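Local structure of NAD-dependent aldehyde dehydrogenase (Sinorhizobium meliloti, 3U4J) at residues D96-R101 with F126-W131; S179-W184 with G477-R482; A390-D395 with S409-K414. The protein probably oxidises aldehydes with NAD or NADP as the electron acceptor, as a tetrameric member of the aldehyde dehydrogenase family. One frame throughout, in Å; residues are numbered along the deposited sequence.

Contact 1: D96-R101 with F126-W131; sequences DLILAR and FCADLW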
ATOM      1  N   ASP A  96       4.472  20.741  19.150  1.00  9.29           N
ATOM      2  CA  ASP A  96       4.175  21.288  20.504  1.00 10.39           C
ATOM      3  C   ASP A  96       4.596  22.737  20.680  1.00  9.33           C
ATOM      4  O   ASP A  96       3.873  23.503  21.285  1.00  8.51           O
ATOM      5  CB  ASP A  96       4.849  20.483  21.621  1.00  9.61           C
ATOM      6  CG  ASP A  96       4.195  19.140  21.830  1.00 15.99           C
ATOM      7  OD1 ASP A  96       3.038  18.962  21.394  1.00 19.75           O
ATOM      8  OD2 ASP A  96       4.850  18.256  22.411  1.00 21.16           O
ATOM      9  N   LEU A  97       5.790  23.091  20.210  1.00  8.54           N
ATOM     10  CA  LEU A  97       6.242  24.490  20.289  1.00  8.82           C
ATOM     11  C   LEU A  97       5.391  25.459  19.488  1.00  8.95           C
ATOM     12  O   LEU A  97       5.168  26.588  19.923  1.00  9.62           O
ATOM     13  CB  LEU A  97       7.705  24.617  19.829  1.00  8.30           C
ATOM     14  CG  LEU A  97       8.667  24.214  20.929  1.00  9.31           C
ATOM     15  CD1 LEU A  97      10.029  23.890  20.284  1.00 10.71           C
ATOM     16  CD2 LEU A  97       8.773  25.286  22.003  1.00 10.98           C
ATOM     17  N   ILE A  98       4.969  25.034  18.296  1.00  8.83           N
ATOM     18  CA  ILE A  98       4.065  25.848  17.461  1.00  9.00           C
ATOM     19  C   ILE A  98       2.797  26.245  18.247  1.00  9.95           C
ATOM     20  O   ILE A  98       2.413  27.423  18.286  1.00  9.91           O
ATOM     21  CB  ILE A  98       3.721  25.137  16.149  1.00  8.72           C
ATOM     22  CG1 ILE A  98       5.008  24.991  15.294  1.00  7.83           C
ATOM     23  CG2 ILE A  98       2.629  25.947  15.376  1.00  8.30           C
ATOM     24  CD1 ILE A  98       4.818  24.108  14.069  1.00  6.44           C
ATOM     25  N   LEU A  99       2.179  25.271  18.912  1.00  9.45           N
ATOM     26  CA  LEU A  99       1.067  25.556  19.798  1.00 10.95           C
ATOM     27  C   LEU A  99       1.424  26.450  20.963  1.00 11.71           C
ATOM     28  O   LEU A  99       0.690  27.380  21.267  1.00 11.74           O
ATOM     29  CB  LEU A  99       0.394  24.266  20.285  1.00 11.20           C
ATOM     30  CG  LEU A  99      -0.391  23.479  19.237  1.00 13.04           C
ATOM     31  CD1 LEU A  99      -1.138  22.271  19.884  1.00 15.59           C
ATOM     32  CD2 LEU A  99      -1.387  24.388  18.450  1.00 11.99           C
ATOM     33  N   ALA A 100       2.552  26.180  21.619  1.00 12.52           N
ATOM     34  CA  ALA A 100       2.977  27.008  22.751  1.00 13.19           C
ATOM     35  C   ALA A 100       3.206  28.473  22.288  1.00 13.33           C
ATOM     36  O   ALA A 100       2.976  29.425  23.045  1.00 13.57           O
ATOM     37  CB  ALA A 100       4.251  26.424  23.397  1.00 13.01           C
ATOM     38  N   ARG A 101       3.643  28.659  21.046  1.00 12.51           N
ATOM     39  CA  ARG A 101       3.888  30.012  20.541  1.00 12.60           C
ATOM     40  C   ARG A 101       2.792  30.480  19.577  1.00 12.52           C
ATOM     41  O   ARG A 101       3.038  31.338  18.706  1.00 11.39           O
ATOM     42  CB  ARG A 101       5.262  30.124  19.859  1.00 12.75           C
ATOM     43  CG  ARG A 101       6.445  29.491  20.620  1.00 15.52           C
ATOM     44  CD  ARG A 101       6.805  30.240  21.911  1.00 21.84           C
ATOM     45  NE  ARG A 101       7.980  29.598  22.508  1.00 26.43           N
ATOM     46  CZ  ARG A 101       7.993  28.940  23.670  1.00 29.81           C
ATOM     47  NH1 ARG A 101       6.892  28.850  24.419  1.00 30.29           N
ATOM     48  NH2 ARG A 101       9.127  28.385  24.102  1.00 29.14           N
ATOM     49  N   PHE A 126      -3.473  24.879  12.433  1.00 10.25           N
ATOM     50  CA  PHE A 126      -3.385  23.922  11.339  1.00 11.26           C
ATOM     51  C   PHE A 126      -1.936  23.472  11.052  1.00 10.45           C
ATOM     52  O   PHE A 126      -1.668  22.297  10.818  1.00  8.75           O
ATOM     53  CB  PHE A 126      -4.024  24.505  10.086  1.00 12.36           C
ATOM     54  CG  PHE A 126      -4.246  23.490   9.004  1.00 18.00           C
ATOM     55  CD1 PHE A 126      -5.323  22.608   9.068  1.00 22.72           C
ATOM     56  CD2 PHE A 126      -3.385  23.417   7.914  1.00 21.44           C
ATOM     57  CE1 PHE A 126      -5.537  21.661   8.045  1.00 25.16           C
ATOM     58  CE2 PHE A 126      -3.578  22.483   6.909  1.00 24.30           C
ATOM     59  CZ  PHE A 126      -4.652  21.598   6.969  1.00 24.05           C
ATOM     60  N   CYS A 127      -1.001  24.409  11.099  1.00  9.82           N
ATOM     61  CA  CYS A 127       0.410  24.060  10.895  1.00  9.23           C
ATOM     62  C   CYS A 127       0.918  23.130  11.978  1.00  9.29           C
ATOM     63  O   CYS A 127       1.705  22.223  11.688  1.00  8.27           O
ATOM     64  CB  CYS A 127       1.278  25.310  10.873  1.00  9.48           C
ATOM     65  SG  CYS A 127       1.021  26.237   9.364  1.00 12.55           S
ATOM     66  N   ALA A 128       0.488  23.355  13.228  1.00  8.50           N
ATOM     67  CA  ALA A 128       0.878  22.420  14.271  1.00  8.16           C
ATOM     68  C   ALA A 128       0.346  21.017  13.912  1.00  8.33           C
ATOM     69  O   ALA A 128       1.032  20.015  14.143  1.00  8.11           O
ATOM     70  CB  ALA A 128       0.372  22.868  15.650  1.00  8.32           C
ATOM     71  N   ASP A 129      -0.858  20.953  13.335  1.00  7.91           N
ATOM     72  CA  ASP A 129      -1.454  19.661  12.939  1.00  7.78           C
ATOM     73  C   ASP A 129      -0.703  19.034  11.758  1.00  7.58           C
ATOM     74  O   ASP A 129      -0.544  17.805  11.695  1.00  7.57           O
ATOM     75  CB  ASP A 129      -2.955  19.803  12.601  1.00  8.37           C
ATOM     76  CG  ASP A 129      -3.663  18.454  12.501  1.00  9.77           C
ATOM     77  OD1 ASP A 129      -3.586  17.634  13.446  1.00 10.25           O
ATOM     78  OD2 ASP A 129      -4.309  18.213  11.479  1.00 12.96           O
ATOM     79  N   LEU A 130      -0.232  19.869  10.820  1.00  6.86           N
ATOM     80  CA  LEU A 130       0.594  19.368   9.730  1.00  7.24           C
ATOM     81  C   LEU A 130       1.859  18.720  10.246  1.00  7.26           C
ATOM     82  O   LEU A 130       2.220  17.630   9.794  1.00  6.68           O
ATOM     83  CB  LEU A 130       0.956  20.467   8.745  1.00  6.88           C
ATOM     84  CG  LEU A 130      -0.169  20.973   7.823  1.00  7.89           C
ATOM     85  CD1 LEU A 130       0.279  22.329   7.230  1.00  5.80           C
ATOM     86  CD2 LEU A 130      -0.490  19.983   6.716  1.00  5.28           C
ATOM     87  N   TRP A 131       2.515  19.398  11.181  1.00  6.83           N
ATOM     88  CA  TRP A 131       3.756  18.886  11.755  1.00  7.39           C
ATOM     89  C   TRP A 131       3.420  17.589  12.501  1.00  8.01           C
ATOM     90  O   TRP A 131       4.160  16.625  12.386  1.00  8.86           O
ATOM     91  CB  TRP A 131       4.425  19.922  12.694  1.00  6.77           C
ATOM     92  CG  TRP A 131       5.315  20.881  11.953  1.00  7.17           C
ATOM     93  CD1 TRP A 131       4.917  22.024  11.269  1.00  7.61           C
ATOM     94  CD2 TRP A 131       6.730  20.780  11.777  1.00  6.51           C
ATOM     95  NE1 TRP A 131       6.014  22.630  10.680  1.00  5.37           N
ATOM     96  CE2 TRP A 131       7.138  21.895  10.993  1.00  7.29           C
ATOM     97  CE3 TRP A 131       7.709  19.853  12.207  1.00  6.18           C
ATOM     98  CZ2 TRP A 131       8.471  22.106  10.634  1.00  7.32           C
ATOM     99  CZ3 TRP A 131       9.043  20.069  11.847  1.00  6.71           C
ATOM    100  CH2 TRP A 131       9.411  21.181  11.059  1.00  6.08           C
TER
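Ile98 reaches into the second helix with both of its branches, and each finds a different surface. The CG1 arm runs out to CD1, which sits over the face of the Trp131 indole: CD1 lies 3.9 Å from the centroid of the five-membered ring and 27° off its normal, a CH-pi contact. The nearest ring atom is Trp131 CD1, at 3.5 Å from Ile98 CD1, and the two side chains cross at about a right angle. The other branch, CG2, stands anti to the backbone N and rests against the methyl of Ala128, with 3.8 Å between Ile98 CG2 and Ala128 CB. This is the dense half of the contact, buried and carried by carbon-to-carbon packing. It is closed off by helix 202-214, where Leu207 and Leu210 touch Ile98 and Leu207 also touches Trp131.

The two helices run antiparallel, their local axes 170° apart and 8.7 Å at closest approach, and the small Ala128 faces Ile98 where the backbones come nearest, CA to CA 5.7 Å. They are helices 84-100 and 117-138, packed side by side among the helices of the coenzyme-binding domain, as in other aldehyde dehydrogenases.

On the other flank the packing thins toward solvent. Leu99 is an exposed residue whose CB does not aim at the partner helix; with CG placed anti to the carbonyl carbon, chi1 -70°, the side chain still swings CD2 to 3.6 Å from Ala128 CB. The same methyl of Ala128 is thus shared by Ile98 inside and Leu99 at the margin. Asp129, one residue on, points away from helix 84-100 and makes salt bridges to Arg89 and Arg139 of a second subunit.

Contact 2: S179-W184 with G477-R482; sequences SERVPW and GRELGR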
ATOM      1  N   SER A 179       5.136  24.490   6.430  1.00  7.96           N
ATOM      2  CA  SER A 179       4.633  23.364   7.188  1.00  8.51           C
ATOM      3  C   SER A 179       4.077  22.220   6.317  1.00  9.11           C
ATOM      4  O   SER A 179       3.972  21.089   6.793  1.00  9.21           O
ATOM      5  CB  SER A 179       3.588  23.831   8.204  1.00  8.81           C
ATOM      6  OG  SER A 179       4.182  24.649   9.194  1.00  8.93           O
ATOM      7  N   GLU A 180       3.722  22.508   5.060  1.00  9.68           N
ATOM      8  CA  GLU A 180       3.352  21.450   4.085  1.00  9.63           C
ATOM      9  C   GLU A 180       4.575  20.843   3.386  1.00  9.42           C
ATOM     10  O   GLU A 180       4.444  19.876   2.653  1.00 10.42           O
ATOM     11  CB  GLU A 180       2.460  21.996   2.961  1.00 10.09           C
ATOM     12  CG  GLU A 180       1.112  22.548   3.332  1.00  8.97           C
ATOM     13  CD  GLU A 180       0.396  23.149   2.098  1.00 13.68           C
ATOM     14  OE1 GLU A 180       1.040  23.346   1.024  1.00 12.52           O
ATOM     15  OE2 GLU A 180      -0.814  23.442   2.215  1.00 11.87           O
ATOM     16  N   ARG A 181       5.749  21.438   3.554  1.00  8.88           N
ATOM     17  CA  ARG A 181       6.954  20.986   2.807  1.00  7.96           C
ATOM     18  C   ARG A 181       8.044  20.478   3.748  1.00  7.79           C
ATOM     19  O   ARG A 181       8.482  19.345   3.621  1.00  8.47           O
ATOM     20  CB  ARG A 181       7.551  22.122   1.959  1.00  7.57           C
ATOM     21  CG  ARG A 181       6.571  22.749   0.943  1.00  7.47           C
ATOM     22  CD  ARG A 181       6.259  21.835  -0.257  1.00  7.52           C
ATOM     23  NE  ARG A 181       5.410  22.590  -1.181  1.00  8.48           N
ATOM     24  CZ  ARG A 181       4.107  22.790  -1.024  1.00  9.06           C
ATOM     25  NH1 ARG A 181       3.442  22.208  -0.026  1.00  9.28           N
ATOM     26  NH2 ARG A 181       3.458  23.575  -1.875  1.00  8.67           N
ATOM     27  N   VAL A 182       8.498  21.332   4.663  1.00  7.60           N
ATOM     28  CA  VAL A 182       9.612  20.987   5.552  1.00  6.72           C
ATOM     29  C   VAL A 182       9.405  19.653   6.301  1.00  7.01           C
ATOM     30  O   VAL A 182      10.286  18.803   6.276  1.00  6.61           O
ATOM     31  CB  VAL A 182       9.977  22.158   6.527  1.00  6.78           C
ATOM     32  CG1 VAL A 182      11.008  21.720   7.603  1.00  6.53           C
ATOM     33  CG2 VAL A 182      10.494  23.393   5.741  1.00  6.66           C
ATOM     34  N   PRO A 183       8.237  19.455   6.953  1.00  7.85           N
ATOM     35  CA  PRO A 183       8.120  18.209   7.757  1.00  7.93           C
ATOM     36  C   PRO A 183       8.174  16.932   6.911  1.00  8.06           C
ATOM     37  O   PRO A 183       8.723  15.934   7.353  1.00  8.29           O
ATOM     38  CB  PRO A 183       6.729  18.344   8.434  1.00  8.26           C
ATOM     39  CG  PRO A 183       6.390  19.794   8.395  1.00  6.84           C
ATOM     40  CD  PRO A 183       7.057  20.326   7.122  1.00  6.87           C
ATOM     41  N   TRP A 184       7.627  16.969   5.697  1.00  8.04           N
ATOM     42  CA  TRP A 184       7.676  15.836   4.811  1.00  8.32           C
ATOM     43  C   TRP A 184       9.095  15.547   4.327  1.00  9.01           C
ATOM     44  O   TRP A 184       9.505  14.374   4.212  1.00  9.51           O
ATOM     45  CB  TRP A 184       6.714  16.028   3.636  1.00  9.01           C
ATOM     46  CG  TRP A 184       5.282  15.592   3.991  1.00  7.56           C
ATOM     47  CD1 TRP A 184       4.684  14.413   3.643  1.00  8.68           C
ATOM     48  CD2 TRP A 184       4.312  16.322   4.777  1.00  5.94           C
ATOM     49  NE1 TRP A 184       3.409  14.361   4.173  1.00  8.24           N
ATOM     50  CE2 TRP A 184       3.150  15.515   4.862  1.00  6.59           C
ATOM     51  CE3 TRP A 184       4.308  17.584   5.400  1.00  5.53           C
ATOM     52  CZ2 TRP A 184       1.976  15.929   5.534  1.00  6.56           C
ATOM     53  CZ3 TRP A 184       3.147  18.000   6.104  1.00  6.14           C
ATOM     54  CH2 TRP A 184       1.992  17.162   6.163  1.00  5.37           C
ATOM     55  N   GLY A 477       4.390  17.033  -9.192  1.00 10.52           N
ATOM     56  CA  GLY A 477       4.570  16.341  -7.903  1.00 10.85           C
ATOM     57  C   GLY A 477       3.315  16.385  -7.036  1.00 11.43           C
ATOM     58  O   GLY A 477       2.347  17.079  -7.356  1.00 10.95           O
ATOM     59  N   ARG A 478       3.339  15.644  -5.923  1.00 11.19           N
ATOM     60  CA  ARG A 478       2.263  15.701  -4.930  1.00 11.04           C
ATOM     61  C   ARG A 478       2.820  15.871  -3.533  1.00 10.91           C
ATOM     62  O   ARG A 478       3.823  15.255  -3.184  1.00 12.75           O
ATOM     63  CB  ARG A 478       1.410  14.442  -5.000  1.00 10.04           C
ATOM     64  CG  ARG A 478       0.501  14.376  -6.259  1.00  9.95           C
ATOM     65  CD  ARG A 478      -0.649  15.405  -6.173  1.00  8.12           C
ATOM     66  NE  ARG A 478      -1.591  15.329  -7.296  1.00  9.96           N
ATOM     67  CZ  ARG A 478      -1.405  15.924  -8.477  1.00 12.51           C
ATOM     68  NH1 ARG A 478      -0.279  16.608  -8.718  1.00 11.00           N
ATOM     69  NH2 ARG A 478      -2.343  15.821  -9.431  1.00 10.30           N
ATOM     70  N   GLU A 479       2.168  16.708  -2.743  1.00 10.11           N
ATOM     71  CA  GLU A 479       2.583  16.989  -1.381  1.00  9.67           C
ATOM     72  C   GLU A 479       1.537  16.416  -0.424  1.00  8.94           C
ATOM     73  O   GLU A 479       0.437  16.040  -0.859  1.00  8.15           O
ATOM     74  CB  GLU A 479       2.726  18.505  -1.173  1.00  9.80           C
ATOM     75  CG  GLU A 479       3.595  19.242  -2.226  1.00 12.42           C
ATOM     76  CD  GLU A 479       5.074  18.833  -2.189  1.00 16.58           C
ATOM     77  OE1 GLU A 479       5.623  18.576  -1.077  1.00 14.58           O
ATOM     78  OE2 GLU A 479       5.678  18.766  -3.285  1.00 17.86           O
ATOM     79  N   LEU A 480       1.898  16.353   0.859  1.00  8.32           N
ATOM     80  CA  LEU A 480       0.993  16.026   1.952  1.00  8.63           C
ATOM     81  C   LEU A 480       0.609  14.547   1.951  1.00  8.58           C
ATOM     82  O   LEU A 480       1.040  13.793   1.085  1.00  7.19           O
ATOM     83  CB  LEU A 480      -0.275  16.904   1.950  1.00  8.76           C
ATOM     84  CG  LEU A 480      -0.215  18.379   2.322  1.00 11.98           C
ATOM     85  CD1 LEU A 480      -1.584  18.896   2.905  1.00  9.68           C
ATOM     86  CD2 LEU A 480       0.924  18.755   3.197  1.00  8.33           C
ATOM     87  N   GLY A 481      -0.187  14.153   2.939  1.00  8.78           N
ATOM     88  CA  GLY A 481      -0.534  12.741   3.138  1.00  9.56           C
ATOM     89  C   GLY A 481       0.700  11.848   3.132  1.00 10.22           C
ATOM     90  O   GLY A 481       1.746  12.238   3.639  1.00  9.24           O
ATOM     91  N   ARG A 482       0.564  10.666   2.529  1.00 10.18           N
ATOM     92  CA  ARG A 482       1.685   9.758   2.292  1.00 11.41           C
ATOM     93  C   ARG A 482       2.450  10.170   1.037  1.00 10.95           C
ATOM     94  O   ARG A 482       3.584   9.779   0.860  1.00 10.19           O
ATOM     95  CB  ARG A 482       1.192   8.317   2.119  1.00 11.96           C
ATOM     96  CG  ARG A 482       0.506   7.821   3.371  1.00 17.11           C
ATOM     97  CD  ARG A 482       0.427   6.311   3.484  1.00 23.09           C
ATOM     98  NE  ARG A 482       0.313   5.961   4.910  1.00 28.94           N
ATOM     99  CZ  ARG A 482      -0.598   5.133   5.435  1.00 32.33           C
ATOM    100  NH1 ARG A 482      -1.496   4.519   4.664  1.00 32.97           N
ATOM    101  NH2 ARG A 482      -0.591   4.894   6.745  1.00 31.86           N
TER
HETATM  102  O   HOH W   1       4.585  17.395   1.329  1.00 11.50           O
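Trp184 meets the loop with both its edge and one face. At the edge, NE1 donates to the carbonyl O of Gly481; the distance from Trp184 NE1 to Gly481 O is 2.7 Å, the bond is nearly straight at 171°, and the oxygen lies in the ring plane. Over the face sits Leu480, its CD2 3.8 Å from the centroid of the six-membered ring in a CH-pi contact, while its CA lies above the rim. The same methyl also packs on Glu180, with Leu480 CD2 3.6 Å from Glu180 CB. A phenylalanine in place of Trp184 has no N-H at that edge and would probably leave the Gly481 carbonyl without its mate and open a gap beside Leu480.

Beside this, Glu479 folds back at chi2 (-66°) and lays its CG over one face of the Arg181 guanidinium, 3.7 Å from NH1. The carboxylate is near but not bridged: Glu479 OE1 is 4.0 Å from Arg181 NE and well out of the guanidinium plane. Arg181 NH1 instead forms a salt bridge with Glu180 OE1 at 2.9 Å, meeting that oxygen on its anti side.

One water links the Glu180 carbonyl to both the side chain and the backbone of the loop, donating to Glu180 O and Glu479 OE1 and accepting from Leu480 N, 2.9 Å from the water. Farther out, Tyr488 hydrogen-bonds Glu479 OE1, Thr247 takes Arg181 NH2, and the ring of Phe485 meets Trp184. The contact thereby joins helix 174-187, which follows strand 153-168 of the coenzyme-binding domain, to the loop leading into helix 483-487. Gripped at OE1 by the water and Tyr488, the Glu479 carboxylate is probably fixed in its rotation, while Arg181, with no N-H pointing at it, would add only undirected charge.

Contact 3: A390-D395 with S409-K414; sequences AGVTPD and STLTFK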
ATOM      1  N   ALA A 390     -20.094  39.791 -13.657  1.00 16.94           N
ATOM      2  CA  ALA A 390     -21.069  38.908 -14.267  1.00 17.90           C
ATOM      3  C   ALA A 390     -20.900  39.007 -15.774  1.00 19.16           C
ATOM      4  O   ALA A 390     -20.214  39.905 -16.267  1.00 19.08           O
ATOM      5  CB  ALA A 390     -22.462  39.318 -13.866  1.00 18.43           C
ATOM      6  N   GLY A 391     -21.503  38.076 -16.515  1.00 19.79           N
ATOM      7  CA  GLY A 391     -21.446  38.141 -17.987  1.00 20.33           C
ATOM      8  C   GLY A 391     -20.060  37.889 -18.546  1.00 20.41           C
ATOM      9  O   GLY A 391     -19.704  38.372 -19.623  1.00 20.70           O
ATOM     10  N   VAL A 392     -19.258  37.126 -17.819  1.00 20.74           N
ATOM     11  CA  VAL A 392     -17.899  36.873 -18.261  1.00 20.43           C
ATOM     12  C   VAL A 392     -17.944  35.749 -19.310  1.00 21.70           C
ATOM     13  O   VAL A 392     -18.707  34.789 -19.180  1.00 22.62           O
ATOM     14  CB  VAL A 392     -16.955  36.574 -17.087  1.00 20.30           C
ATOM     15  CG1 VAL A 392     -15.521  36.410 -17.589  1.00 20.26           C
ATOM     16  CG2 VAL A 392     -17.030  37.708 -16.044  1.00 18.50           C
ATOM     17  N   THR A 393     -17.177  35.904 -20.379  1.00 21.36           N
ATOM     18  CA  THR A 393     -17.114  34.896 -21.420  1.00 21.99           C
ATOM     19  C   THR A 393     -15.657  34.414 -21.449  1.00 22.67           C
ATOM     20  O   THR A 393     -14.756  35.169 -21.052  1.00 22.56           O
ATOM     21  CB  THR A 393     -17.547  35.490 -22.777  1.00 21.99           C
ATOM     22  OG1 THR A 393     -16.759  36.651 -23.035  1.00 21.61           O
ATOM     23  CG2 THR A 393     -19.021  35.907 -22.744  1.00 21.92           C
ATOM     24  N   PRO A 394     -15.414  33.159 -21.895  1.00 23.71           N
ATOM     25  CA  PRO A 394     -14.085  32.545 -21.656  1.00 24.59           C
ATOM     26  C   PRO A 394     -12.904  33.120 -22.446  1.00 25.57           C
ATOM     27  O   PRO A 394     -11.763  32.799 -22.138  1.00 26.39           O
ATOM     28  CB  PRO A 394     -14.299  31.056 -21.961  1.00 24.50           C
ATOM     29  CG  PRO A 394     -15.574  30.954 -22.635  1.00 24.38           C
ATOM     30  CD  PRO A 394     -16.401  32.177 -22.375  1.00 23.66           C
ATOM     31  N   ASP A 395     -13.165  33.981 -23.432  1.00 25.95           N
ATOM     32  CA  ASP A 395     -12.085  34.660 -24.164  1.00 26.31           C
ATOM     33  C   ASP A 395     -11.497  35.861 -23.407  1.00 25.60           C
ATOM     34  O   ASP A 395     -10.460  36.391 -23.805  1.00 25.82           O
ATOM     35  CB  ASP A 395     -12.610  35.152 -25.520  1.00 27.24           C
ATOM     36  CG  ASP A 395     -13.808  36.077 -25.370  1.00 28.66           C
ATOM     37  OD1 ASP A 395     -14.754  35.725 -24.624  1.00 30.17           O
ATOM     38  OD2 ASP A 395     -13.798  37.160 -25.982  1.00 32.39           O
ATOM     39  N   SER A 409     -15.094  36.041 -11.336  1.00 12.19           N
ATOM     40  CA  SER A 409     -15.652  36.032 -12.687  1.00 12.57           C
ATOM     41  C   SER A 409     -16.754  34.980 -12.771  1.00 12.77           C
ATOM     42  O   SER A 409     -16.517  33.786 -12.490  1.00 11.37           O
ATOM     43  CB  SER A 409     -14.581  35.736 -13.733  1.00 12.01           C
ATOM     44  OG  SER A 409     -13.661  36.809 -13.795  1.00 12.52           O
ATOM     45  N   THR A 410     -17.956  35.438 -13.133  1.00 12.75           N
ATOM     46  CA  THR A 410     -19.129  34.566 -13.245  1.00 13.42           C
ATOM     47  C   THR A 410     -19.488  34.298 -14.708  1.00 14.26           C
ATOM     48  O   THR A 410     -19.557  35.235 -15.541  1.00 14.18           O
ATOM     49  CB  THR A 410     -20.355  35.180 -12.507  1.00 14.06           C
ATOM     50  OG1 THR A 410     -19.959  35.582 -11.194  1.00 14.73           O
ATOM     51  CG2 THR A 410     -21.508  34.173 -12.393  1.00 13.60           C
ATOM     52  N   LEU A 411     -19.671  33.013 -15.017  1.00 14.62           N
ATOM     53  CA  LEU A 411     -20.127  32.534 -16.317  1.00 16.35           C
ATOM     54  C   LEU A 411     -21.265  31.529 -16.070  1.00 16.86           C
ATOM     55  O   LEU A 411     -21.288  30.852 -15.027  1.00 16.26           O
ATOM     56  CB  LEU A 411     -18.985  31.834 -17.069  1.00 16.68           C
ATOM     57  CG  LEU A 411     -17.676  32.549 -17.413  1.00 20.34           C
ATOM     58  CD1 LEU A 411     -16.633  32.520 -16.263  1.00 23.06           C
ATOM     59  CD2 LEU A 411     -17.085  31.939 -18.681  1.00 23.07           C
ATOM     60  N   THR A 412     -22.216  31.433 -16.999  1.00 16.87           N
ATOM     61  CA  THR A 412     -23.342  30.508 -16.826  1.00 16.96           C
ATOM     62  C   THR A 412     -23.185  29.319 -17.767  1.00 16.61           C
ATOM     63  O   THR A 412     -22.458  29.392 -18.758  1.00 17.50           O
ATOM     64  CB  THR A 412     -24.748  31.187 -17.103  1.00 17.87           C
ATOM     65  OG1 THR A 412     -24.779  31.671 -18.449  1.00 18.32           O
ATOM     66  CG2 THR A 412     -25.010  32.359 -16.170  1.00 17.71           C
ATOM     67  N   PHE A 413     -23.869  28.218 -17.462  1.00 15.65           N
ATOM     68  CA  PHE A 413     -23.872  27.070 -18.350  1.00 15.38           C
ATOM     69  C   PHE A 413     -25.245  26.425 -18.263  1.00 15.45           C
ATOM     70  O   PHE A 413     -25.994  26.666 -17.323  1.00 15.16           O
ATOM     71  CB  PHE A 413     -22.780  26.055 -17.955  1.00 14.01           C
ATOM     72  CG  PHE A 413     -23.040  25.371 -16.633  1.00 14.00           C
ATOM     73  CD1 PHE A 413     -23.771  24.196 -16.580  1.00 12.93           C
ATOM     74  CD2 PHE A 413     -22.553  25.906 -15.440  1.00 12.65           C
ATOM     75  CE1 PHE A 413     -24.025  23.555 -15.369  1.00 10.52           C
ATOM     76  CE2 PHE A 413     -22.799  25.280 -14.225  1.00 12.81           C
ATOM     77  CZ  PHE A 413     -23.546  24.103 -14.180  1.00 11.06           C
ATOM     78  N   LYS A 414     -25.569  25.599 -19.245  1.00 16.56           N
ATOM     79  CA  LYS A 414     -26.840  24.866 -19.230  1.00 17.55           C
ATOM     80  C   LYS A 414     -26.686  23.407 -18.811  1.00 16.59           C
ATOM     81  O   LYS A 414     -27.522  22.906 -18.060  1.00 16.02           O
ATOM     82  CB  LYS A 414     -27.531  24.995 -20.589  1.00 18.67           C
ATOM     83  CG  LYS A 414     -29.035  24.644 -20.597  1.00 25.06           C
ATOM     84  CD  LYS A 414     -29.857  25.701 -21.406  1.00 30.08           C
ATOM     85  CE  LYS A 414     -29.079  26.195 -22.653  1.00 31.65           C
ATOM     86  NZ  LYS A 414     -29.117  27.696 -22.819  1.00 34.15           N
TER
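Leu411 sets CG anti to its carbonyl carbon, chi1 -59°, and a chi2 of 85° then turns CD2 toward the loop, where it lies 3.8 Å from Pro394 CD. Val392 answers with CG1 anti to the backbone N (chi1 -176°), a setting that puts both methyls beside the strand near Ser409, with Val392 CG2 3.9 Å from Ser409 CB and also close to the carbonyl O of Thr410. Between these groups, Val392 CB and Leu411 CG stand 4.1 Å apart. The single hydrogen bond across the contact runs from Val392 N to Thr410 O, 3.0 Å long, with the donor nearly in line with the C=O.

Two hydroxyls of the strand look elsewhere: Ser409 OG pairs with Ile398 O and Thr410 OG1 with Phe389 O. On the loop, Thr393 OG1 donates to Asp395 OD1, tying the turn around Pro394 to itself, while Gly391 takes up positive phi as the chain leaves the strand. Strand 383-390 runs parallel to strand 407-413, so the bond from Val392 N to Thr410 O carries their pairing just past the strand end, within the mixed sheet of the family's catalytic domain.

Contacts 1 and 2 adjoin: their centres are 15 Å apart, and helix 174-187 of contact 2 lies against helix 117-138 of contact 1. The indole that receives Ile98 on its face turns its NE1 to Ser179 OG, 3.1 Å from Trp131 NE1 in a weak hydrogen bond, and Pro183 packs on the same ring. Together the two contacts build a continuous run from helix 84-100 through to loop 477-482. Contact 3 stands apart, in the sheet of the catalytic domain, with nearest atoms about 25 Å from contact 1 and 23 Å from contact 2, although its residues fall within the sequence between the halves of contact 2. All three lie away from the calcium site at Leu17 and Glu50.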